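Local coordinates for putative gdp-fucose protein o-fucosyltransferase 1 (Caenorhabditis elegans, PDB 3ZY2) that belongs to the protein O-fucosyltransferase 1 family of GT-B fold glycosyltransferases and binds guanosine-5'-diphosphate, at residues 4-12 / 73-84; 228-239 / 250-261. All coordinates share one frame; numbering follows the deposited sequence.

Contact 1. Residues 4-12 / 73-84; sequences ATDPNGYIV and RVVTMQEFTKKI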
loop_
_atom_site.group_PDB
_atom_site.type_symbol
_atom_site.label_atom_id
_atom_site.label_comp_id
_atom_site.label_asym_id
_atom_site.label_seq_id
_atom_site.Cartn_x
_atom_site.Cartn_y
_atom_site.Cartn_z
ATOM N N ALA A 4 6.207 -27.358 23.227
ATOM C CA ALA A 4 7.207 -26.489 22.552
ATOM C C ALA A 4 6.530 -25.582 21.524
ATOM O O ALA A 4 5.440 -25.888 21.036
ATOM C CB ALA A 4 8.289 -27.342 21.894
ATOM N N THR A 5 7.175 -24.465 21.212
ATOM C CA THR A 5 6.669 -23.541 20.197
ATOM C C THR A 5 7.269 -23.892 18.835
ATOM O O THR A 5 8.196 -24.698 18.745
ATOM C CB THR A 5 6.967 -22.069 20.566
ATOM O OG1 THR A 5 8.381 -21.867 20.643
ATOM C CG2 THR A 5 6.332 -21.710 21.908
ATOM N N ASP A 6 6.733 -23.296 17.777
ATOM C CA ASP A 6 7.219 -23.537 16.421
ATOM C C ASP A 6 8.582 -22.858 16.191
ATOM O O ASP A 6 8.682 -21.627 16.197
ATOM C CB ASP A 6 6.169 -23.050 15.401
ATOM C CG ASP A 6 6.505 -23.423 13.956
ATOM O OD1 ASP A 6 7.649 -23.856 13.657
ATOM O OD2 ASP A 6 5.609 -23.269 13.098
ATOM N N PRO A 7 9.642 -23.672 15.987
ATOM C CA PRO A 7 10.979 -23.119 15.745
ATOM C C PRO A 7 11.046 -22.209 14.523
ATOM O O PRO A 7 11.915 -21.336 14.465
ATOM C CB PRO A 7 11.861 -24.353 15.510
ATOM C CG PRO A 7 10.950 -25.520 15.405
ATOM C CD PRO A 7 9.614 -25.146 15.957
ATOM N N ASN A 8 10.152 -22.424 13.555
ATOM C CA ASN A 8 10.084 -21.570 12.364
ATOM C C ASN A 8 9.394 -20.233 12.612
ATOM O O ASN A 8 9.501 -19.318 11.806
ATOM C CB ASN A 8 9.368 -22.278 11.211
ATOM C CG ASN A 8 10.179 -23.421 10.612
ATOM O OD1 ASN A 8 9.702 -24.112 9.712
ATOM N ND2 ASN A 8 11.406 -23.627 11.103
ATOM N N GLY A 9 8.666 -20.132 13.717
ATOM C CA GLY A 9 8.017 -18.875 14.055
ATOM C C GLY A 9 6.564 -18.793 13.631
ATOM O O GLY A 9 5.944 -19.807 13.243
ATOM N N TYR A 10 6.039 -17.576 13.710
ATOM C CA TYR A 10 4.598 -17.306 13.568
ATOM C C TYR A 10 4.295 -16.177 12.603
ATOM O O TYR A 10 5.135 -15.312 12.331
ATOM C CB TYR A 10 3.984 -16.949 14.936
ATOM C CG TYR A 10 4.099 -18.087 15.900
ATOM C CD1 TYR A 10 5.285 -18.289 16.634
ATOM C CD2 TYR A 10 3.057 -19.001 16.062
ATOM C CE1 TYR A 10 5.407 -19.360 17.503
ATOM C CE2 TYR A 10 3.182 -20.069 16.927
ATOM C CZ TYR A 10 4.355 -20.241 17.641
ATOM O OH TYR A 10 4.433 -21.314 18.491
ATOM N N ILE A 11 3.066 -16.189 12.097
ATOM C CA ILE A 11 2.498 -15.063 11.368
ATOM C C ILE A 11 1.229 -14.649 12.086
ATOM O O ILE A 11 0.412 -15.508 12.413
ATOM C CB ILE A 11 2.154 -15.442 9.907
ATOM C CG1 ILE A 11 3.418 -15.674 9.089
ATOM C CG2 ILE A 11 1.287 -14.370 9.228
ATOM C CD1 ILE A 11 3.165 -16.546 7.866
ATOM N N VAL A 12 1.065 -13.353 12.306
ATOM C CA VAL A 12 -0.183 -12.804 12.877
ATOM C C VAL A 12 -0.585 -11.613 12.027
ATOM O O VAL A 12 0.284 -10.887 11.513
ATOM C CB VAL A 12 -0.039 -12.439 14.390
ATOM C CG1 VAL A 12 1.032 -11.360 14.633
ATOM C CG2 VAL A 12 -1.399 -12.026 14.978
ATOM N N ARG A 73 -0.420 -25.515 9.774
ATOM C CA ARG A 73 -0.285 -25.292 11.208
ATOM C C ARG A 73 -0.870 -23.967 11.645
ATOM O O ARG A 73 -0.564 -22.923 11.063
ATOM C CB ARG A 73 1.173 -25.331 11.646
ATOM C CG ARG A 73 1.826 -26.647 11.409
ATOM C CD ARG A 73 3.126 -26.792 12.216
ATOM N NE ARG A 73 4.110 -25.739 11.932
ATOM C CZ ARG A 73 4.777 -25.605 10.789
ATOM N NH1 ARG A 73 4.595 -26.466 9.794
ATOM N NH2 ARG A 73 5.637 -24.612 10.638
ATOM N N VAL A 74 -1.700 -24.035 12.680
ATOM C CA VAL A 74 -2.397 -22.885 13.223
ATOM C C VAL A 74 -2.387 -22.906 14.750
ATOM O O VAL A 74 -2.211 -23.978 15.362
ATOM C CB VAL A 74 -3.885 -22.861 12.747
ATOM C CG1 VAL A 74 -3.989 -22.656 11.234
ATOM C CG2 VAL A 74 -4.636 -24.126 13.194
ATOM N N VAL A 75 -2.550 -21.726 15.352
ATOM C CA VAL A 75 -2.864 -21.590 16.780
ATOM C C VAL A 75 -3.960 -20.543 16.951
ATOM O O VAL A 75 -4.039 -19.587 16.170
ATOM C CB VAL A 75 -1.645 -21.187 17.658
ATOM C CG1 VAL A 75 -0.693 -22.363 17.834
ATOM C CG2 VAL A 75 -0.960 -19.901 17.130
ATOM N N THR A 76 -4.804 -20.718 17.954
ATOM C CA THR A 76 -5.802 -19.691 18.254
ATOM C C THR A 76 -5.136 -18.407 18.748
ATOM O O THR A 76 -3.996 -18.428 19.235
ATOM C CB THR A 76 -6.804 -20.154 19.322
ATOM O OG1 THR A 76 -6.105 -20.440 20.547
ATOM C CG2 THR A 76 -7.574 -21.400 18.859
ATOM N N MET A 77 -5.840 -17.288 18.612
ATOM C CA MET A 77 -5.388 -16.012 19.162
ATOM C C MET A 77 -5.202 -16.116 20.684
ATOM O O MET A 77 -4.243 -15.553 21.226
ATOM C CB MET A 77 -6.367 -14.882 18.799
ATOM C CG MET A 77 -5.877 -13.493 19.227
ATOM S SD MET A 77 -4.422 -12.946 18.345
ATOM C CE MET A 77 -5.154 -12.627 16.746
ATOM N N GLN A 78 -6.101 -16.834 21.360
ATOM C CA GLN A 78 -6.012 -17.016 22.811
ATOM C C GLN A 78 -4.719 -17.745 23.204
ATOM O O GLN A 78 -4.011 -17.296 24.123
ATOM C CB GLN A 78 -7.263 -17.719 23.378
ATOM C CG GLN A 78 -7.133 -18.163 24.836
ATOM C CD GLN A 78 -8.435 -18.624 25.482
ATOM O OE1 GLN A 78 -9.409 -18.977 24.809
ATOM N NE2 GLN A 78 -8.450 -18.627 26.814
ATOM N N GLU A 79 -4.407 -18.845 22.512
ATOM C CA GLU A 79 -3.156 -19.565 22.786
ATOM C C GLU A 79 -1.943 -18.688 22.479
ATOM O O GLU A 79 -0.989 -18.630 23.259
ATOM C CB GLU A 79 -3.061 -20.912 22.046
ATOM C CG GLU A 79 -1.713 -21.620 22.294
ATOM C CD GLU A 79 -1.607 -23.062 21.783
ATOM O OE1 GLU A 79 -2.593 -23.628 21.271
ATOM O OE2 GLU A 79 -0.501 -23.643 21.927
ATOM N N PHE A 80 -1.964 -17.990 21.351
ATOM C CA PHE A 80 -0.839 -17.144 20.972
ATOM C C PHE A 80 -0.593 -16.064 22.034
ATOM O O PHE A 80 0.537 -15.849 22.493
ATOM C CB PHE A 80 -1.101 -16.515 19.588
ATOM C CG PHE A 80 0.018 -15.652 19.108
ATOM C CD1 PHE A 80 1.259 -16.208 18.781
ATOM C CD2 PHE A 80 -0.159 -14.273 18.978
ATOM C CE1 PHE A 80 2.293 -15.408 18.355
ATOM C CE2 PHE A 80 0.869 -13.459 18.543
ATOM C CZ PHE A 80 2.108 -14.023 18.228
ATOM N N THR A 81 -1.683 -15.426 22.434
ATOM C CA THR A 81 -1.716 -14.250 23.297
ATOM C C THR A 81 -1.352 -14.590 24.757
ATOM O O THR A 81 -0.604 -13.852 25.439
ATOM C CB THR A 81 -3.135 -13.606 23.081
ATOM O OG1 THR A 81 -3.039 -12.477 22.189
ATOM C CG2 THR A 81 -3.859 -13.270 24.337
ATOM N N LYS A 82 -1.820 -15.739 25.214
ATOM C CA LYS A 82 -1.614 -16.125 26.602
ATOM C C LYS A 82 -0.363 -16.987 26.813
ATOM O O LYS A 82 0.330 -16.841 27.841
ATOM C CB LYS A 82 -2.887 -16.767 27.160
ATOM C CG LYS A 82 -4.039 -15.751 27.305
ATOM C CD LYS A 82 -5.432 -16.387 27.441
ATOM C CE LYS A 82 -5.637 -17.058 28.799
ATOM N NZ LYS A 82 -5.374 -16.125 29.945
ATOM N N LYS A 83 -0.047 -17.840 25.839
ATOM C CA LYS A 83 0.981 -18.871 26.015
ATOM C C LYS A 83 2.263 -18.683 25.217
ATOM O O LYS A 83 3.330 -19.150 25.649
ATOM C CB LYS A 83 0.412 -20.260 25.722
ATOM C CG LYS A 83 -0.514 -20.789 26.799
ATOM C CD LYS A 83 -0.731 -22.277 26.651
ATOM C CE LYS A 83 -0.804 -22.955 28.011
ATOM N NZ LYS A 83 0.520 -22.945 28.713
ATOM N N ILE A 84 2.179 -17.998 24.077
ATOM C CA ILE A 84 3.293 -17.935 23.124
ATOM C C ILE A 84 3.979 -16.557 23.113
ATOM O O ILE A 84 5.185 -16.462 23.351
ATOM C CB ILE A 84 2.857 -18.406 21.689
ATOM C CG1 ILE A 84 2.355 -19.865 21.740
ATOM C CG2 ILE A 84 3.998 -18.266 20.692
ATOM C CD1 ILE A 84 1.591 -20.344 20.493
#

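Contact 2. Residues 228-239 / 250-261; sequences CEHIDTTTNRPL and HHLGTLTKEICS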
loop_
_atom_site.group_PDB
_atom_site.type_symbol
_atom_site.label_atom_id
_atom_site.label_comp_id
_atom_site.label_asym_id
_atom_site.label_seq_id
_atom_site.Cartn_x
_atom_site.Cartn_y
_atom_site.Cartn_z
ATOM N N CYS A 228 -22.993 -0.775 -7.618
ATOM C CA CYS A 228 -23.377 -1.349 -8.896
ATOM C C CYS A 228 -23.585 -0.283 -9.972
ATOM O O CYS A 228 -23.253 -0.501 -11.139
ATOM C CB CYS A 228 -24.647 -2.178 -8.727
ATOM S SG CYS A 228 -24.447 -3.551 -7.551
ATOM N N GLU A 229 -24.137 0.860 -9.575
ATOM C CA GLU A 229 -24.458 1.914 -10.545
ATOM C C GLU A 229 -23.194 2.569 -11.108
ATOM O O GLU A 229 -23.240 3.244 -12.138
ATOM C CB GLU A 229 -25.436 2.943 -9.957
ATOM C CG GLU A 229 -24.827 3.949 -8.986
ATOM C CD GLU A 229 -25.872 4.783 -8.249
ATOM O OE1 GLU A 229 -27.074 4.418 -8.277
ATOM O OE2 GLU A 229 -25.485 5.804 -7.637
ATOM N N HIS A 230 -22.065 2.344 -10.437
ATOM C CA HIS A 230 -20.774 2.847 -10.904
ATOM C C HIS A 230 -20.067 1.928 -11.908
ATOM O O HIS A 230 -19.028 2.299 -12.458
ATOM C CB HIS A 230 -19.851 3.145 -9.719
ATOM C CG HIS A 230 -20.130 4.454 -9.050
ATOM N ND1 HIS A 230 -20.963 4.571 -7.957
ATOM C CD2 HIS A 230 -19.689 5.706 -9.321
ATOM C CE1 HIS A 230 -21.020 5.836 -7.580
ATOM N NE2 HIS A 230 -20.256 6.546 -8.392
ATOM N N ILE A 231 -20.619 0.737 -12.142
ATOM C CA ILE A 231 -20.009 -0.220 -13.071
ATOM C C ILE A 231 -19.734 0.403 -14.442
ATOM O O ILE A 231 -20.634 0.968 -15.075
ATOM C CB ILE A 231 -20.838 -1.529 -13.195
ATOM C CG1 ILE A 231 -20.634 -2.374 -11.936
ATOM C CG2 ILE A 231 -20.436 -2.315 -14.462
ATOM C CD1 ILE A 231 -21.638 -3.496 -11.755
ATOM N N ASP A 232 -18.475 0.304 -14.865
ATOM C CA ASP A 232 -18.053 0.737 -16.197
ATOM C C ASP A 232 -17.926 -0.499 -17.086
ATOM O O ASP A 232 -16.930 -1.236 -17.023
ATOM C CB ASP A 232 -16.735 1.516 -16.125
ATOM C CG ASP A 232 -16.271 2.028 -17.487
ATOM O OD1 ASP A 232 -16.732 1.502 -18.521
ATOM O OD2 ASP A 232 -15.430 2.952 -17.523
ATOM N N THR A 233 -18.956 -0.727 -17.897
ATOM C CA THR A 233 -19.038 -1.915 -18.735
ATOM C C THR A 233 -18.040 -1.948 -19.891
ATOM O O THR A 233 -17.846 -2.992 -20.519
ATOM C CB THR A 233 -20.453 -2.109 -19.300
ATOM O OG1 THR A 233 -20.432 -3.193 -20.234
ATOM C CG2 THR A 233 -20.928 -0.857 -20.025
ATOM N N THR A 234 -17.434 -0.807 -20.197
ATOM C CA THR A 234 -16.478 -0.750 -21.295
ATOM C C THR A 234 -15.132 -1.323 -20.843
ATOM O O THR A 234 -14.473 -2.040 -21.599
ATOM C CB THR A 234 -16.307 0.686 -21.845
ATOM O OG1 THR A 234 -16.104 1.590 -20.753
ATOM C CG2 THR A 234 -17.540 1.115 -22.619
ATOM N N THR A 235 -14.733 -1.009 -19.612
ATOM C CA THR A 235 -13.477 -1.533 -19.073
ATOM C C THR A 235 -13.670 -2.927 -18.457
ATOM O O THR A 235 -12.735 -3.734 -18.426
ATOM C CB THR A 235 -12.791 -0.547 -18.087
ATOM O OG1 THR A 235 -11.588 -1.131 -17.574
ATOM C CG2 THR A 235 -13.688 -0.167 -16.923
ATOM N N ASN A 236 -14.883 -3.195 -17.970
ATOM C CA ASN A 236 -15.269 -4.533 -17.522
ATOM C C ASN A 236 -14.240 -5.201 -16.603
ATOM O O ASN A 236 -13.890 -6.362 -16.798
ATOM C CB ASN A 236 -15.565 -5.397 -18.767
ATOM C CG ASN A 236 -16.125 -6.767 -18.434
ATOM O OD1 ASN A 236 -15.818 -7.761 -19.112
ATOM N ND2 ASN A 236 -16.991 -6.826 -17.442
ATOM N N ARG A 237 -13.750 -4.463 -15.606
ATOM C CA ARG A 237 -12.803 -5.034 -14.643
ATOM C C ARG A 237 -13.531 -5.854 -13.599
ATOM O O ARG A 237 -14.725 -5.628 -13.350
ATOM C CB ARG A 237 -12.006 -3.940 -13.927
ATOM C CG ARG A 237 -11.128 -3.114 -14.847
ATOM C CD ARG A 237 -10.133 -3.979 -15.611
ATOM N NE ARG A 237 -9.137 -3.149 -16.282
ATOM C CZ ARG A 237 -8.225 -3.595 -17.144
ATOM N NH1 ARG A 237 -8.157 -4.884 -17.464
ATOM N NH2 ARG A 237 -7.368 -2.739 -17.690
ATOM N N PRO A 238 -12.813 -6.801 -12.960
ATOM C CA PRO A 238 -13.383 -7.466 -11.797
ATOM C C PRO A 238 -13.836 -6.460 -10.751
ATOM O O PRO A 238 -13.183 -5.411 -10.519
ATOM C CB PRO A 238 -12.216 -8.289 -11.259
ATOM C CG PRO A 238 -11.432 -8.612 -12.497
ATOM C CD PRO A 238 -11.488 -7.348 -13.306
ATOM N N LEU A 239 -14.971 -6.774 -10.141
ATOM C CA LEU A 239 -15.474 -5.989 -9.043
ATOM C C LEU A 239 -15.783 -6.980 -7.951
ATOM O O LEU A 239 -16.669 -7.830 -8.107
ATOM C CB LEU A 239 -16.720 -5.219 -9.468
ATOM C CG LEU A 239 -17.370 -4.356 -8.378
ATOM C CD1 LEU A 239 -16.441 -3.218 -7.870
ATOM C CD2 LEU A 239 -18.693 -3.797 -8.897
ATOM N N HIS A 250 -12.800 -11.746 -16.205
ATOM C CA HIS A 250 -14.101 -11.720 -16.901
ATOM C C HIS A 250 -14.072 -12.328 -18.303
ATOM O O HIS A 250 -14.718 -11.816 -19.224
ATOM C CB HIS A 250 -14.660 -10.292 -16.960
ATOM C CG HIS A 250 -15.171 -9.774 -15.650
ATOM N ND1 HIS A 250 -15.061 -10.475 -14.466
ATOM C CD2 HIS A 250 -15.773 -8.604 -15.340
ATOM C CE1 HIS A 250 -15.585 -9.760 -13.488
ATOM N NE2 HIS A 250 -16.027 -8.622 -13.991
ATOM N N HIS A 251 -13.351 -13.436 -18.458
ATOM C CA HIS A 251 -13.213 -14.054 -19.782
ATOM C C HIS A 251 -14.531 -14.604 -20.339
ATOM O O HIS A 251 -14.668 -14.775 -21.550
ATOM C CB HIS A 251 -12.099 -15.112 -19.797
ATOM C CG HIS A 251 -12.430 -16.366 -19.046
ATOM N ND1 HIS A 251 -13.181 -17.385 -19.589
ATOM C CD2 HIS A 251 -12.089 -16.773 -17.800
ATOM C CE1 HIS A 251 -13.297 -18.363 -18.707
ATOM N NE2 HIS A 251 -12.642 -18.017 -17.614
ATOM N N LEU A 252 -15.503 -14.832 -19.458
ATOM C CA LEU A 252 -16.796 -15.413 -19.845
ATOM C C LEU A 252 -17.874 -14.393 -20.236
ATOM O O LEU A 252 -18.927 -14.775 -20.761
ATOM C CB LEU A 252 -17.335 -16.319 -18.726
ATOM C CG LEU A 252 -16.620 -17.640 -18.435
ATOM C CD1 LEU A 252 -17.234 -18.325 -17.220
ATOM C CD2 LEU A 252 -16.663 -18.564 -19.645
ATOM N N GLY A 253 -17.630 -13.108 -19.977
ATOM C CA GLY A 253 -18.644 -12.089 -20.244
ATOM C C GLY A 253 -18.429 -10.736 -19.597
ATOM O O GLY A 253 -17.364 -10.450 -19.034
ATOM N N THR A 254 -19.461 -9.900 -19.670
ATOM C CA THR A 254 -19.396 -8.552 -19.109
ATOM C C THR A 254 -20.220 -8.451 -17.831
ATOM O O THR A 254 -21.374 -8.849 -17.809
ATOM C CB THR A 254 -19.911 -7.488 -20.108
ATOM O OG1 THR A 254 -21.285 -7.749 -20.418
ATOM C CG2 THR A 254 -19.101 -7.515 -21.396
ATOM N N LEU A 255 -19.626 -7.917 -16.770
ATOM C CA LEU A 255 -20.393 -7.588 -15.572
ATOM C C LEU A 255 -21.361 -6.429 -15.847
ATOM O O LEU A 255 -20.943 -5.339 -16.248
ATOM C CB LEU A 255 -19.460 -7.242 -14.411
ATOM C CG LEU A 255 -20.144 -6.951 -13.073
ATOM C CD1 LEU A 255 -20.945 -8.180 -12.624
ATOM C CD2 LEU A 255 -19.125 -6.535 -12.002
ATOM N N THR A 256 -22.654 -6.680 -15.647
ATOM C CA THR A 256 -23.688 -5.653 -15.795
ATOM C C THR A 256 -24.324 -5.255 -14.463
ATOM O O THR A 256 -24.208 -5.970 -13.460
ATOM C CB THR A 256 -24.839 -6.132 -16.686
ATOM O OG1 THR A 256 -25.455 -7.286 -16.091
ATOM C CG2 THR A 256 -24.356 -6.457 -18.112
ATOM N N LYS A 257 -25.010 -4.116 -14.469
ATOM C CA LYS A 257 -25.885 -3.704 -13.374
ATOM C C LYS A 257 -26.944 -4.749 -13.020
ATOM O O LYS A 257 -27.265 -4.910 -11.846
ATOM C CB LYS A 257 -26.600 -2.405 -13.731
ATOM C CG LYS A 257 -25.863 -1.137 -13.382
ATOM C CD LYS A 257 -26.760 0.086 -13.648
ATOM C CE LYS A 257 -28.048 0.055 -12.799
ATOM N NZ LYS A 257 -29.139 0.950 -13.314
ATOM N N GLU A 258 -27.486 -5.429 -14.035
ATOM C CA GLU A 258 -28.520 -6.466 -13.886
ATOM C C GLU A 258 -28.012 -7.642 -13.047
ATOM O O GLU A 258 -28.774 -8.287 -12.335
ATOM C CB GLU A 258 -28.968 -6.995 -15.256
ATOM C CG GLU A 258 -29.900 -6.090 -16.054
ATOM C CD GLU A 258 -30.163 -6.616 -17.463
ATOM O OE1 GLU A 258 -29.188 -6.829 -18.225
ATOM O OE2 GLU A 258 -31.348 -6.798 -17.827
ATOM N N ILE A 259 -26.720 -7.929 -13.156
ATOM C CA ILE A 259 -26.091 -8.994 -12.372
ATOM C C ILE A 259 -25.740 -8.469 -10.984
ATOM O O ILE A 259 -25.962 -9.134 -9.981
ATOM C CB ILE A 259 -24.844 -9.543 -13.111
ATOM C CG1 ILE A 259 -25.284 -10.300 -14.369
ATOM C CG2 ILE A 259 -23.966 -10.423 -12.214
ATOM C CD1 ILE A 259 -24.175 -10.459 -15.397
ATOM N N CYS A 260 -25.208 -7.255 -10.920
ATOM C CA CYS A 260 -24.768 -6.708 -9.646
ATOM C C CYS A 260 -25.953 -6.397 -8.727
ATOM O O CYS A 260 -25.917 -6.679 -7.527
ATOM C CB CYS A 260 -23.961 -5.433 -9.893
ATOM S SG CYS A 260 -23.098 -4.778 -8.469
ATOM N N SER A 261 -26.994 -5.815 -9.311
ATOM C CA SER A 261 -28.164 -5.360 -8.566
ATOM C C SER A 261 -29.443 -5.659 -9.351
ATOM O O SER A 261 -30.002 -4.757 -9.988
ATOM C CB SER A 261 -28.037 -3.848 -8.287
ATOM O OG SER A 261 -29.000 -3.437 -7.338
#

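Contact 1. Residues 4-12 / 73-84
Ile-84 lies across the ring of Tyr-10 in the first of the two parallel sheets of this GT-B fold, where helix 77-88 packs beside strand 10-13, on which Tyr-10 and Val-12 face the helix. The branch methyl CG2 of Ile-84 stands 4.0 Å from the Tyr-10 ring centroid and 30° off the ring normal, a CH-pi contact over the face, while Ile-84 CD1 reaches on to Tyr-10 OH at 3.6 Å. The two side chains run at about a right angle. Phe-80, one helical turn earlier, meets the same tyrosine differently: the two side chains run past each other in opposite directions, their ring planes are 49° apart, and Phe-80 CE1 comes 4.1 Å from Tyr-10 CG. The first torsion of Phe-80 turns CG away from the backbone N, which brings CE2 to within 4.4 Å of CB of Val-12, whose CG2 touches CE of Met-77. Val-75 CG2 adds a further contact at Tyr-10 CE2. The phenol itself is anchored: the backbone N of Asp-6 donates to Tyr-10 OH along a nearly straight line.

Beside this packing, a salt bridge ties the Asx turn of Asp-6 to Arg-73. The guanidinium lies edge-on, its NE and NH2 both directed at the single oxygen Asp-6 OD2, which also bonds to Thr-40 of the intervening strand; Arg-73 NH1 pairs with Asp-38. The carboxylate plane is turned 68° from the guanidinium, and Arg-73 NH2 meets Asp-6 OD2 on its syn side at 2.8 Å.

Contact 2. Residues 228-239 / 250-261
Cys-228 and Cys-260 reach each other through different first torsions: SG of Cys-228 is anti to its own carbonyl carbon (chi1 -60°), whereas SG of Cys-260 is anti to its backbone N (chi1 -170°). The resulting disulfide, with an S-S torsion of -68°, joins helix 222-229, close to where it runs out into loop, to the short helix 257-260 in the second parallel-sheet domain of the GT-B fold. Beyond it, the two segments form a largely irregular loop pair.

Apolar packing continues directly from the sulfur bridge. Ile-231 CD1 lies 3.6 Å from CB of Cys-260 and also touches CD2 of Leu-255; that same leucine methyl meets CB of Leu-239 at 3.7 Å, the two leucines crossing at about a right angle. Leu-255 is thus wedged between Ile-231 and Leu-239, and the apolar cluster, centred on the buried Leu-255, extends to Leu-246 and Val-333. On the solvent side, CG of Lys-257 rests against the carbonyl O of Cys-228 at 3.5 Å.

Farther along, the Asn-236 side chain inserts between His-250 and the backbone of Gly-253 to Leu-255. Its amide plane is tilted from the imidazole, and its CG lies at the edge of that ring, in plane. Pro-238 N sits over one imidazole face, 3.8 Å above the plane and offset toward the rim.

Part of 228-239 faces the second subunit: Arg-237 forms a salt bridge with Glu-137 of that chain and bonds to Lys-160 O there, and Asp-232 pairs with its Lys-95. Back at the disulfide, just past helix 257-260, Ser-261 packs its CB against Cys-228 SG at 3.7 Å.

The two contacts lie on opposite sides of the chain's centre, in series along the sequence, with centres 42 Å apart and nearest atoms about 25 Å apart, so neither touches the other. Contact 1 belongs to the six-stranded parallel sheet that includes strand 10-13; contact 2 lies in the half of the chain that holds the five-stranded parallel sheet. In contact 2 the side chain of Leu-239 is about 9 Å from a bound guanosine-5'-diphosphate and about 9 Å from a manganese ion, near the pocket but not among the residues that line it. Dimer contacts likewise separate them: the second subunit reaches residues 228-239, whereas no other chain of the assembly touches contact 1.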